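Local coordinates for TCP pilus virulence regulatory protein (Vibrio cholerae, PDB 5SUX) that probably controls transcription of virulence genes, including those of the toxin-coregulated pilus, as an AraC-family regulator whose cupin-like domain here holds a small naphthalene-based carboxylic acid, at residues I21-Y26 with I66-L71; F33-G38 with I79-I84; S57-K62 with L114-C119. All blocks are in the same frame, centred on the assembly; numbering follows the deposited sequence.

How the contacts relate
All three contacts are antiparallel strand pairings within the cupin-like domain, and their segments alternate along the chain. Contacts 2 and 3 belong to one five-stranded sheet, with centres about 12 Å apart; strands 31-35 and 57-61 are neighbours there, and Phe33 O lies 2.9 Å from Ile59 N, a probable hydrogen bond. Contact 1 lies in the other sheet, its centre about 17 Å from that of contact 2 and about 15 Å from that of contact 3. The two sheets meet where Phe69 CE2 comes within 4.1 Å of Phe33 CZ. The bound 70H touches both contacts 1 and 2, and Leu61 of contact 3 also approaches it; Lys31 hydrogen-bonds the ligand.

Contact 1: I21-Y26 with I66-L71; sequences IFNNLY and IQRFSL. With 70H ((3E)-4-(8-methylnaphthalen-1-yl)but-3-enoic acid), chain B.
Segments 21-26 and 66-71 run antiparallel, and two backbone hydrogen bonds join Phe22 to Phe69, Phe22 N reaching Phe69 O at 2.9 Å, while a second pair joins Leu25 to Gln67. The two phenylalanines project from the same side of the sheet and lie side by side. Phe22 CD2 stands over one face of the Phe69 ring, 3.5 Å from CZ, with the ring planes 49° apart. The far end of Phe22 meets the ligand, its CZ 3.4 Å from 70H C03, so these flat, apolar groups suit a pocket for a naphthalene. The second pair belongs to a G1 beta bulge, in which Asn24 and Leu25 both face Gln67. Asn24 takes the left-handed backbone conformation (phi 57°) that asparagine tolerates well. On the other side of the sheet its OD1 sits 2.8 Å from Arg68 NH2. Arg68 reaches this far because its chain is extended from CG to NE; NE donates to water 1, 3.0 Å away near the guanidinium plane, while Asn46 and the carbonyl of Arg209 take bonds from NH1 and NH2. Farther along, Ile66 CD1 touches the edge of the Tyr26 ring, 3.7 Å from Tyr26 CD1.

Contact 2: F33-G38 with I79-I84; sequences FWIDSG and INVSVI. With 70H ((3E)-4-(8-methylnaphthalen-1-yl)but-3-enoic acid), chain B.
Trp34 and Ser82 form the centre of this antiparallel pairing, exchanging two backbone hydrogen bonds, of which Ser82 N to Trp34 O (3.0 Å) is the shorter. Their side chains share a face of the sheet: Ser82 CB makes a CH-pi contact over the six-membered ring of the indole, 3.9 Å from its centroid, and serine is small enough to let the ring lie across it. Ile84 CD1 comes in at the ring's edge, 3.5 Å from Trp34 CH2. With chi1 at 66°, Trp34 CG lies between the backbone N and the carbonyl carbon, which swings the indole over the neighbouring strand.

The opposite face looks into the ligand pocket. Phe33 offers its ring face to the naphthalene, CD1 being 3.6 Å from 70H C17, and Val81 CG1 approaches 70H C15 at 3.8 Å. Beyond the strand's end Asp36 ties the chain down: Asn80 N donates to its OD1 (2.9 Å), while Ser37 OG binds the same oxygen from the other face of the carboxylate.

Farther out, helix 121-131 packs on Trp34 and Ile84, and strand 57-61 supports Phe33. One aromatic face, from Phe33, and valine methyl groups thus meet the ligand's ring system, whereas the two donors at Asp36 OD1 would probably help stabilise a negative carboxylate there.

Contact 3: S57-K62 with L114-C119; sequences SIILLK and LLLWNC
Leu114 fits against two residues of the partner strand at once: its CG meets Leu61 CD2 at 3.7 Å, the two side chains lying side by side, and its CD2 touches Ile59 CG2. Strand 114-118 is one of the two outermost strands of the five-stranded antiparallel sheet in the cupin-like fold, and segment 57-62 gives it its neighbour. Leu115, on the other face, is joined to Leu60 by two backbone hydrogen bonds, with Leu60 N only 2.7 Å from Leu115 O. The CB atoms of Leu115 and Leu60 touch at 4.0 Å, and helix 141-159 packs on Leu115, so a branched aliphatic residue suits this layer between sheet and helix.

Leu116 returns to the face of Leu114. Its CG is anti to the backbone N (chi1 175°), and CD2 reaches both Ile59 CD1 at 3.6 Å and Ser57 CB at the same distance, a small neighbour that leaves room for the branch. Trp117 repeats the backbone pattern with Ile58, its O accepting from Ile58 N at 2.8 Å; its indole leads away from segment 57-62 to helix 141-159, where it meets Phe151 edge-to-face. Asn118, exposed as befits a polar residue at the strand's end, brings ND2 to 3.4 Å from Ser57 OG, which is hydrogen-bonded to Asn54 N.

Past the strand, Cys119 points toward segment 57-62, beside helix 121-131. There its compact, weakly polar SG rests 3.5 Å from Ile58 CG1.

Contact 1: I21-Y26 with I66-L71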
loop_
_atom_site.group_PDB
_atom_site.type_symbol
_atom_site.label_atom_id
_atom_site.label_comp_id
_atom_site.label_asym_id
_atom_site.label_seq_id
_atom_site.Cartn_x
_atom_site.Cartn_y
_atom_site.Cartn_z
ATOM N N ILE A 21 -1.057 2.044 -14.012
ATOM C CA ILE A 21 -0.871 3.449 -13.657
ATOM C C ILE A 21 -1.754 3.762 -12.459
ATOM O O ILE A 21 -2.971 3.550 -12.510
ATOM C CB ILE A 21 -1.203 4.394 -14.823
ATOM C CG1 ILE A 21 -0.495 3.945 -16.101
ATOM C CG2 ILE A 21 -0.802 5.822 -14.476
ATOM C CD1 ILE A 21 -0.756 4.842 -17.291
ATOM N N PHE A 22 -1.151 4.286 -11.398
ATOM C CA PHE A 22 -1.862 4.591 -10.166
ATOM C C PHE A 22 -1.699 6.066 -9.838
ATOM O O PHE A 22 -0.590 6.605 -9.906
ATOM C CB PHE A 22 -1.360 3.709 -9.023
ATOM C CG PHE A 22 -1.435 2.242 -9.330
ATOM C CD1 PHE A 22 -2.655 1.586 -9.331
ATOM C CD2 PHE A 22 -0.292 1.524 -9.644
ATOM C CE1 PHE A 22 -2.733 0.238 -9.626
ATOM C CE2 PHE A 22 -0.365 0.175 -9.940
ATOM C CZ PHE A 22 -1.588 -0.468 -9.931
ATOM N N ASN A 23 -2.811 6.714 -9.499
ATOM C CA ASN A 23 -2.838 8.136 -9.185
ATOM C C ASN A 23 -3.652 8.331 -7.918
ATOM O O ASN A 23 -4.819 7.929 -7.863
ATOM C CB ASN A 23 -3.437 8.943 -10.342
ATOM C CG ASN A 23 -3.417 10.435 -10.082
ATOM O OD1 ASN A 23 -2.473 10.964 -9.498
ATOM N ND2 ASN A 23 -4.469 11.121 -10.509
ATOM N N ASN A 24 -3.038 8.947 -6.906
ATOM C CA ASN A 24 -3.674 9.160 -5.605
ATOM C C ASN A 24 -4.133 7.840 -4.992
ATOM O O ASN A 24 -5.213 7.749 -4.405
ATOM C CB ASN A 24 -4.838 10.149 -5.704
ATOM C CG ASN A 24 -4.374 11.573 -5.921
ATOM O OD1 ASN A 24 -3.199 11.887 -5.739
ATOM N ND2 ASN A 24 -5.295 12.444 -6.313
ATOM N N LEU A 25 -3.305 6.807 -5.132
ATOM C CA LEU A 25 -3.588 5.509 -4.530
ATOM C C LEU A 25 -3.227 5.564 -3.053
ATOM O O LEU A 25 -2.045 5.628 -2.696
ATOM C CB LEU A 25 -2.814 4.399 -5.233
ATOM C CG LEU A 25 -3.071 3.002 -4.658
ATOM C CD1 LEU A 25 -4.523 2.589 -4.870
ATOM C CD2 LEU A 25 -2.125 1.976 -5.258
ATOM N N TYR A 26 -4.239 5.542 -2.192
ATOM C CA TYR A 26 -4.008 5.534 -0.756
ATOM C C TYR A 26 -3.598 4.136 -0.308
ATOM O O TYR A 26 -4.250 3.146 -0.652
ATOM C CB TYR A 26 -5.261 5.991 -0.008
ATOM C CG TYR A 26 -5.170 5.769 1.479
ATOM C CD1 TYR A 26 -4.447 6.636 2.288
ATOM C CD2 TYR A 26 -5.799 4.686 2.075
ATOM C CE1 TYR A 26 -4.355 6.428 3.650
ATOM C CE2 TYR A 26 -5.716 4.475 3.431
ATOM C CZ TYR A 26 -4.992 5.342 4.213
ATOM O OH TYR A 26 -4.912 5.113 5.563
ATOM N N ILE A 66 0.336 8.313 -0.201
ATOM C CA ILE A 66 -0.484 8.521 -1.389
ATOM C C ILE A 66 0.434 8.354 -2.590
ATOM O O ILE A 66 1.335 9.172 -2.815
ATOM C CB ILE A 66 -1.160 9.898 -1.380
ATOM C CG1 ILE A 66 -1.928 10.105 -0.071
ATOM C CG2 ILE A 66 -2.095 10.037 -2.563
ATOM C CD1 ILE A 66 -3.162 9.238 0.062
ATOM N N GLN A 67 0.217 7.293 -3.363
ATOM C CA GLN A 67 1.152 6.875 -4.397
ATOM C C GLN A 67 0.733 7.390 -5.767
ATOM O O GLN A 67 -0.459 7.453 -6.086
ATOM C CB GLN A 67 1.269 5.349 -4.435
ATOM C CG GLN A 67 1.853 4.744 -3.171
ATOM C CD GLN A 67 3.318 5.089 -2.975
ATOM O OE1 GLN A 67 4.018 5.452 -3.921
ATOM N NE2 GLN A 67 3.790 4.976 -1.738
ATOM N N ARG A 68 1.730 7.760 -6.572
ATOM C CA ARG A 68 1.531 8.160 -7.967
ATOM C C ARG A 68 2.679 7.551 -8.765
ATOM O O ARG A 68 3.780 8.111 -8.803
ATOM C CB ARG A 68 1.494 9.678 -8.119
ATOM C CG ARG A 68 0.480 10.379 -7.230
ATOM C CD ARG A 68 0.599 11.893 -7.331
ATOM N NE ARG A 68 -0.392 12.569 -6.501
ATOM C CZ ARG A 68 -0.216 12.866 -5.217
ATOM N NH1 ARG A 68 0.920 12.551 -4.610
ATOM N NH2 ARG A 68 -1.176 13.481 -4.541
ATOM N N PHE A 69 2.430 6.406 -9.396
ATOM C CA PHE A 69 3.492 5.736 -10.131
ATOM C C PHE A 69 2.892 4.847 -11.209
ATOM O O PHE A 69 1.705 4.510 -11.176
ATOM C CB PHE A 69 4.396 4.918 -9.196
ATOM C CG PHE A 69 3.737 3.696 -8.614
ATOM C CD1 PHE A 69 3.006 3.775 -7.442
ATOM C CD2 PHE A 69 3.866 2.461 -9.232
ATOM C CE1 PHE A 69 2.404 2.650 -6.903
ATOM C CE2 PHE A 69 3.271 1.333 -8.699
ATOM C CZ PHE A 69 2.539 1.427 -7.532
ATOM N N SER A 70 3.739 4.471 -12.166
ATOM C CA SER A 70 3.374 3.544 -13.226
ATOM C C SER A 70 4.400 2.421 -13.294
ATOM O O SER A 70 5.567 2.600 -12.933
ATOM C CB SER A 70 3.275 4.246 -14.590
ATOM O OG SER A 70 4.548 4.674 -15.042
ATOM N N LEU A 71 3.950 1.256 -13.757
ATOM C CA LEU A 71 4.801 0.081 -13.911
ATOM C C LEU A 71 4.561 -0.496 -15.296
ATOM O O LEU A 71 3.423 -0.832 -15.639
ATOM C CB LEU A 71 4.508 -0.960 -12.828
ATOM C CG LEU A 71 5.405 -2.198 -12.778
ATOM C CD1 LEU A 71 6.844 -1.812 -12.473
ATOM C CD2 LEU A 71 4.885 -3.191 -11.750
HETATM C C10 70H B . -3.893 -3.001 -6.092
HETATM C C11 70H B . -4.531 -2.466 -4.826
HETATM C C12 70H B . -4.031 -3.209 -3.605
HETATM C C15 70H B . 1.137 -3.631 -9.708
HETATM C C01 70H B . 0.315 -1.927 -5.850
HETATM C C02 70H B . 0.477 -2.553 -7.225
HETATM C C03 70H B . -0.590 -3.088 -8.056
HETATM C C04 70H B . -0.221 -3.610 -9.276
HETATM C C05 70H B . -1.175 -4.164 -10.179
HETATM C C06 70H B . -2.516 -4.190 -9.854
HETATM C C07 70H B . -2.918 -3.668 -8.630
HETATM C C08 70H B . -2.009 -3.124 -7.727
HETATM C C09 70H B . -2.654 -2.605 -6.452
HETATM O O13 70H B . -4.180 -2.702 -2.465
HETATM O O14 70H B . -3.472 -4.332 -3.725
HETATM C C16 70H B . 2.139 -3.118 -8.906
HETATM C C17 70H B . 1.796 -2.585 -7.671
HETATM O O HOH W 1 -2.463 13.298 -8.606
#

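Contact 2: F33-G38 with I79-I84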
loop_
_atom_site.group_PDB
_atom_site.type_symbol
_atom_site.label_atom_id
_atom_site.label_comp_id
_atom_site.label_asym_id
_atom_site.label_seq_id
_atom_site.Cartn_x
_atom_site.Cartn_y
_atom_site.Cartn_z
ATOM N N PHE A 33 5.689 -5.416 -3.442
ATOM C CA PHE A 33 5.450 -6.125 -4.688
ATOM C C PHE A 33 6.757 -6.335 -5.439
ATOM O O PHE A 33 7.761 -5.662 -5.193
ATOM C CB PHE A 33 4.417 -5.400 -5.572
ATOM C CG PHE A 33 4.864 -4.060 -6.093
ATOM C CD1 PHE A 33 4.540 -2.896 -5.415
ATOM C CD2 PHE A 33 5.569 -3.961 -7.283
ATOM C CE1 PHE A 33 4.929 -1.660 -5.902
ATOM C CE2 PHE A 33 5.965 -2.731 -7.773
ATOM C CZ PHE A 33 5.641 -1.578 -7.085
ATOM N N TRP A 34 6.723 -7.299 -6.356
ATOM C CA TRP A 34 7.865 -7.656 -7.183
ATOM C C TRP A 34 7.353 -8.417 -8.397
ATOM O O TRP A 34 6.230 -8.929 -8.401
ATOM C CB TRP A 34 8.883 -8.503 -6.410
ATOM C CG TRP A 34 8.369 -9.862 -6.020
ATOM C CD1 TRP A 34 8.591 -11.042 -6.670
ATOM C CD2 TRP A 34 7.543 -10.176 -4.892
ATOM N NE1 TRP A 34 7.956 -12.071 -6.016
ATOM C CE2 TRP A 34 7.306 -11.565 -4.922
ATOM C CE3 TRP A 34 6.981 -9.418 -3.861
ATOM C CZ2 TRP A 34 6.532 -12.210 -3.960
ATOM C CZ3 TRP A 34 6.214 -10.059 -2.909
ATOM C CH2 TRP A 34 5.998 -11.440 -2.964
ATOM N N ILE A 35 8.188 -8.485 -9.426
ATOM C CA ILE A 35 7.874 -9.249 -10.626
ATOM C C ILE A 35 8.591 -10.589 -10.549
ATOM O O ILE A 35 9.644 -10.720 -9.913
ATOM C CB ILE A 35 8.251 -8.479 -11.909
ATOM C CG1 ILE A 35 9.765 -8.276 -11.997
ATOM C CG2 ILE A 35 7.529 -7.137 -11.953
ATOM C CD1 ILE A 35 10.202 -7.527 -13.236
ATOM N N ASP A 36 8.010 -11.601 -11.193
ATOM C CA ASP A 36 8.553 -12.951 -11.120
ATOM C C ASP A 36 9.612 -13.227 -12.177
ATOM O O ASP A 36 10.391 -14.175 -12.019
ATOM C CB ASP A 36 7.427 -13.986 -11.246
ATOM C CG ASP A 36 6.838 -14.050 -12.646
ATOM O OD1 ASP A 36 6.947 -13.059 -13.400
ATOM O OD2 ASP A 36 6.260 -15.102 -12.993
ATOM N N SER A 37 9.658 -12.431 -13.242
ATOM C CA SER A 37 10.629 -12.625 -14.309
ATOM C C SER A 37 10.696 -11.353 -15.140
ATOM O O SER A 37 9.867 -10.449 -15.001
ATOM C CB SER A 37 10.268 -13.830 -15.185
ATOM O OG SER A 37 8.997 -13.658 -15.788
ATOM N N GLY A 38 11.703 -11.293 -16.006
ATOM C CA GLY A 38 11.821 -10.195 -16.942
ATOM C C GLY A 38 12.226 -8.885 -16.287
ATOM O O GLY A 38 12.767 -8.836 -15.176
ATOM N N ILE A 79 4.689 -11.331 -17.604
ATOM C CA ILE A 79 5.226 -11.068 -16.274
ATOM C C ILE A 79 4.096 -11.173 -15.260
ATOM O O ILE A 79 2.987 -10.680 -15.497
ATOM C CB ILE A 79 5.899 -9.681 -16.206
ATOM C CG1 ILE A 79 7.160 -9.653 -17.072
ATOM C CG2 ILE A 79 6.225 -9.304 -14.771
ATOM C CD1 ILE A 79 7.875 -8.319 -17.057
ATOM N N ASN A 80 4.376 -11.825 -14.137
ATOM C CA ASN A 80 3.457 -11.880 -13.009
ATOM C C ASN A 80 3.944 -10.940 -11.915
ATOM O O ASN A 80 5.092 -11.041 -11.468
ATOM C CB ASN A 80 3.334 -13.303 -12.464
ATOM C CG ASN A 80 2.569 -14.220 -13.396
ATOM O OD1 ASN A 80 1.590 -13.812 -14.020
ATOM N ND2 ASN A 80 3.013 -15.468 -13.495
ATOM N N VAL A 81 3.076 -10.025 -11.495
ATOM C CA VAL A 81 3.364 -9.102 -10.403
ATOM C C VAL A 81 2.660 -9.618 -9.157
ATOM O O VAL A 81 1.434 -9.781 -9.150
ATOM C CB VAL A 81 2.913 -7.672 -10.739
ATOM C CG1 VAL A 81 3.406 -6.700 -9.677
ATOM C CG2 VAL A 81 3.410 -7.267 -12.118
ATOM N N SER A 82 3.432 -9.882 -8.107
ATOM C CA SER A 82 2.899 -10.360 -6.838
ATOM C C SER A 82 2.818 -9.198 -5.860
ATOM O O SER A 82 3.792 -8.458 -5.698
ATOM C CB SER A 82 3.778 -11.472 -6.261
ATOM O OG SER A 82 3.862 -12.571 -7.151
ATOM N N VAL A 83 1.666 -9.036 -5.215
ATOM C CA VAL A 83 1.449 -7.966 -4.248
ATOM C C VAL A 83 1.036 -8.589 -2.923
ATOM O O VAL A 83 0.080 -9.372 -2.872
ATOM C CB VAL A 83 0.385 -6.962 -4.732
ATOM C CG1 VAL A 83 0.241 -5.820 -3.733
ATOM C CG2 VAL A 83 0.741 -6.427 -6.111
ATOM N N ILE A 84 1.755 -8.245 -1.858
ATOM C CA ILE A 84 1.436 -8.686 -0.505
ATOM C C ILE A 84 0.977 -7.477 0.294
ATOM O O ILE A 84 1.643 -6.434 0.291
ATOM C CB ILE A 84 2.640 -9.358 0.177
ATOM C CG1 ILE A 84 3.038 -10.636 -0.556
ATOM C CG2 ILE A 84 2.326 -9.663 1.636
ATOM C CD1 ILE A 84 4.233 -11.332 0.058
HETATM C C10 70H B . -3.893 -3.001 -6.092
HETATM C C11 70H B . -4.531 -2.466 -4.826
HETATM C C12 70H B . -4.031 -3.209 -3.605
HETATM C C15 70H B . 1.137 -3.631 -9.708
HETATM C C01 70H B . 0.315 -1.927 -5.850
HETATM C C02 70H B . 0.477 -2.553 -7.225
HETATM C C03 70H B . -0.590 -3.088 -8.056
HETATM C C04 70H B . -0.221 -3.610 -9.276
HETATM C C05 70H B . -1.175 -4.164 -10.179
HETATM C C06 70H B . -2.516 -4.190 -9.854
HETATM C C07 70H B . -2.918 -3.668 -8.630
HETATM C C08 70H B . -2.009 -3.124 -7.727
HETATM C C09 70H B . -2.654 -2.605 -6.452
HETATM O O13 70H B . -4.180 -2.702 -2.465
HETATM O O14 70H B . -3.472 -4.332 -3.725
HETATM C C16 70H B . 2.139 -3.118 -8.906
HETATM C C17 70H B . 1.796 -2.585 -7.671
HETATM O O HOH W 2 5.951 -12.062 -8.677
#

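Contact 3: S57-K62 with L114-C119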
loop_
_atom_site.group_PDB
_atom_site.type_symbol
_atom_site.label_atom_id
_atom_site.label_comp_id
_atom_site.label_asym_id
_atom_site.label_seq_id
_atom_site.Cartn_x
_atom_site.Cartn_y
_atom_site.Cartn_z
ATOM N N SER A 57 14.065 -7.370 -7.429
ATOM C CA SER A 57 13.736 -6.057 -6.891
ATOM C C SER A 57 12.433 -6.138 -6.102
ATOM O O SER A 57 11.389 -6.496 -6.655
ATOM C CB SER A 57 13.614 -5.032 -8.016
ATOM O OG SER A 57 14.742 -5.073 -8.872
ATOM N N ILE A 58 12.497 -5.801 -4.817
ATOM C CA ILE A 58 11.324 -5.748 -3.952
ATOM C C ILE A 58 10.992 -4.283 -3.707
ATOM O O ILE A 58 11.843 -3.517 -3.238
ATOM C CB ILE A 58 11.568 -6.486 -2.626
ATOM C CG1 ILE A 58 12.058 -7.911 -2.887
ATOM C CG2 ILE A 58 10.298 -6.507 -1.786
ATOM C CD1 ILE A 58 11.026 -8.809 -3.522
ATOM N N ILE A 59 9.760 -3.889 -4.020
ATOM C CA ILE A 59 9.309 -2.509 -3.867
ATOM C C ILE A 59 8.390 -2.438 -2.658
ATOM O O ILE A 59 7.391 -3.164 -2.588
ATOM C CB ILE A 59 8.596 -1.998 -5.127
ATOM C CG1 ILE A 59 9.528 -2.075 -6.335
ATOM C CG2 ILE A 59 8.126 -0.567 -4.919
ATOM C CD1 ILE A 59 10.641 -1.064 -6.288
ATOM N N LEU A 60 8.718 -1.558 -1.714
ATOM C CA LEU A 60 7.959 -1.384 -0.484
ATOM C C LEU A 60 7.139 -0.103 -0.562
ATOM O O LEU A 60 7.645 0.942 -0.982
ATOM C CB LEU A 60 8.885 -1.324 0.739
ATOM C CG LEU A 60 9.839 -2.477 1.080
ATOM C CD1 LEU A 60 9.115 -3.810 1.080
ATOM C CD2 LEU A 60 11.064 -2.523 0.165
ATOM N N LEU A 61 5.875 -0.185 -0.150
ATOM C CA LEU A 61 4.971 0.958 -0.141
ATOM C C LEU A 61 4.539 1.245 1.291
ATOM O O LEU A 61 3.995 0.366 1.968
ATOM C CB LEU A 61 3.750 0.707 -1.030
ATOM C CG LEU A 61 4.049 0.410 -2.502
ATOM C CD1 LEU A 61 2.758 0.166 -3.273
ATOM C CD2 LEU A 61 4.851 1.540 -3.135
ATOM N N LYS A 62 4.765 2.477 1.736
ATOM C CA LYS A 62 4.570 2.842 3.132
ATOM C C LYS A 62 3.094 3.062 3.447
ATOM O O LYS A 62 2.360 3.667 2.661
ATOM C CB LYS A 62 5.367 4.107 3.450
ATOM C CG LYS A 62 5.447 4.469 4.920
ATOM C CD LYS A 62 6.048 5.859 5.088
ATOM C CE LYS A 62 6.896 5.954 6.344
ATOM N NZ LYS A 62 6.508 7.101 7.209
ATOM N N LEU A 114 8.191 5.062 -0.932
ATOM C CA LEU A 114 8.367 3.982 -1.899
ATOM C C LEU A 114 9.836 3.584 -1.858
ATOM O O LEU A 114 10.705 4.372 -2.242
ATOM C CB LEU A 114 7.940 4.414 -3.305
ATOM C CG LEU A 114 7.853 3.346 -4.403
ATOM C CD1 LEU A 114 6.844 3.760 -5.462
ATOM C CD2 LEU A 114 9.205 3.086 -5.047
ATOM N N LEU A 115 10.112 2.369 -1.390
ATOM C CA LEU A 115 11.471 1.899 -1.176
ATOM C C LEU A 115 11.770 0.708 -2.078
ATOM O O LEU A 115 10.870 -0.044 -2.461
ATOM C CB LEU A 115 11.697 1.509 0.290
ATOM C CG LEU A 115 11.452 2.621 1.310
ATOM C CD1 LEU A 115 11.642 2.114 2.728
ATOM C CD2 LEU A 115 12.381 3.782 1.035
ATOM N N LEU A 116 13.050 0.546 -2.405
ATOM C CA LEU A 116 13.530 -0.528 -3.264
ATOM C C LEU A 116 14.571 -1.338 -2.506
ATOM O O LEU A 116 15.451 -0.767 -1.853
ATOM C CB LEU A 116 14.119 0.039 -4.565
ATOM C CG LEU A 116 14.802 -0.843 -5.624
ATOM C CD1 LEU A 116 16.260 -1.155 -5.284
ATOM C CD2 LEU A 116 14.027 -2.130 -5.860
ATOM N N TRP A 117 14.474 -2.664 -2.597
ATOM C CA TRP A 117 15.470 -3.558 -2.021
ATOM C C TRP A 117 15.799 -4.652 -3.025
ATOM O O TRP A 117 14.904 -5.378 -3.471
ATOM C CB TRP A 117 14.985 -4.175 -0.706
ATOM C CG TRP A 117 16.000 -5.101 -0.110
ATOM C CD1 TRP A 117 16.041 -6.461 -0.229
ATOM C CD2 TRP A 117 17.140 -4.733 0.674
ATOM N NE1 TRP A 117 17.131 -6.962 0.443
ATOM C CE2 TRP A 117 17.822 -5.921 1.005
ATOM C CE3 TRP A 117 17.648 -3.512 1.134
ATOM C CZ2 TRP A 117 18.985 -5.925 1.773
ATOM C CZ3 TRP A 117 18.801 -3.520 1.898
ATOM C CH2 TRP A 117 19.455 -4.717 2.211
ATOM N N ASN A 118 17.077 -4.768 -3.378
ATOM C CA ASN A 118 17.569 -5.866 -4.205
ATOM C C ASN A 118 17.955 -7.015 -3.280
ATOM O O ASN A 118 18.929 -6.915 -2.530
ATOM C CB ASN A 118 18.758 -5.416 -5.050
ATOM C CG ASN A 118 18.414 -4.267 -5.979
ATOM O OD1 ASN A 118 18.969 -3.174 -5.865
ATOM N ND2 ASN A 118 17.495 -4.510 -6.908
ATOM N N CYS A 119 17.198 -8.105 -3.331
ATOM C CA CYS A 119 17.356 -9.203 -2.390
ATOM C C CYS A 119 17.994 -10.409 -3.075
ATOM O O CYS A 119 18.258 -10.411 -4.282
ATOM C CB CYS A 119 16.008 -9.576 -1.774
ATOM S SG CYS A 119 14.785 -10.130 -2.973
HETATM O O HOH W 3 17.467 -6.746 -7.896
#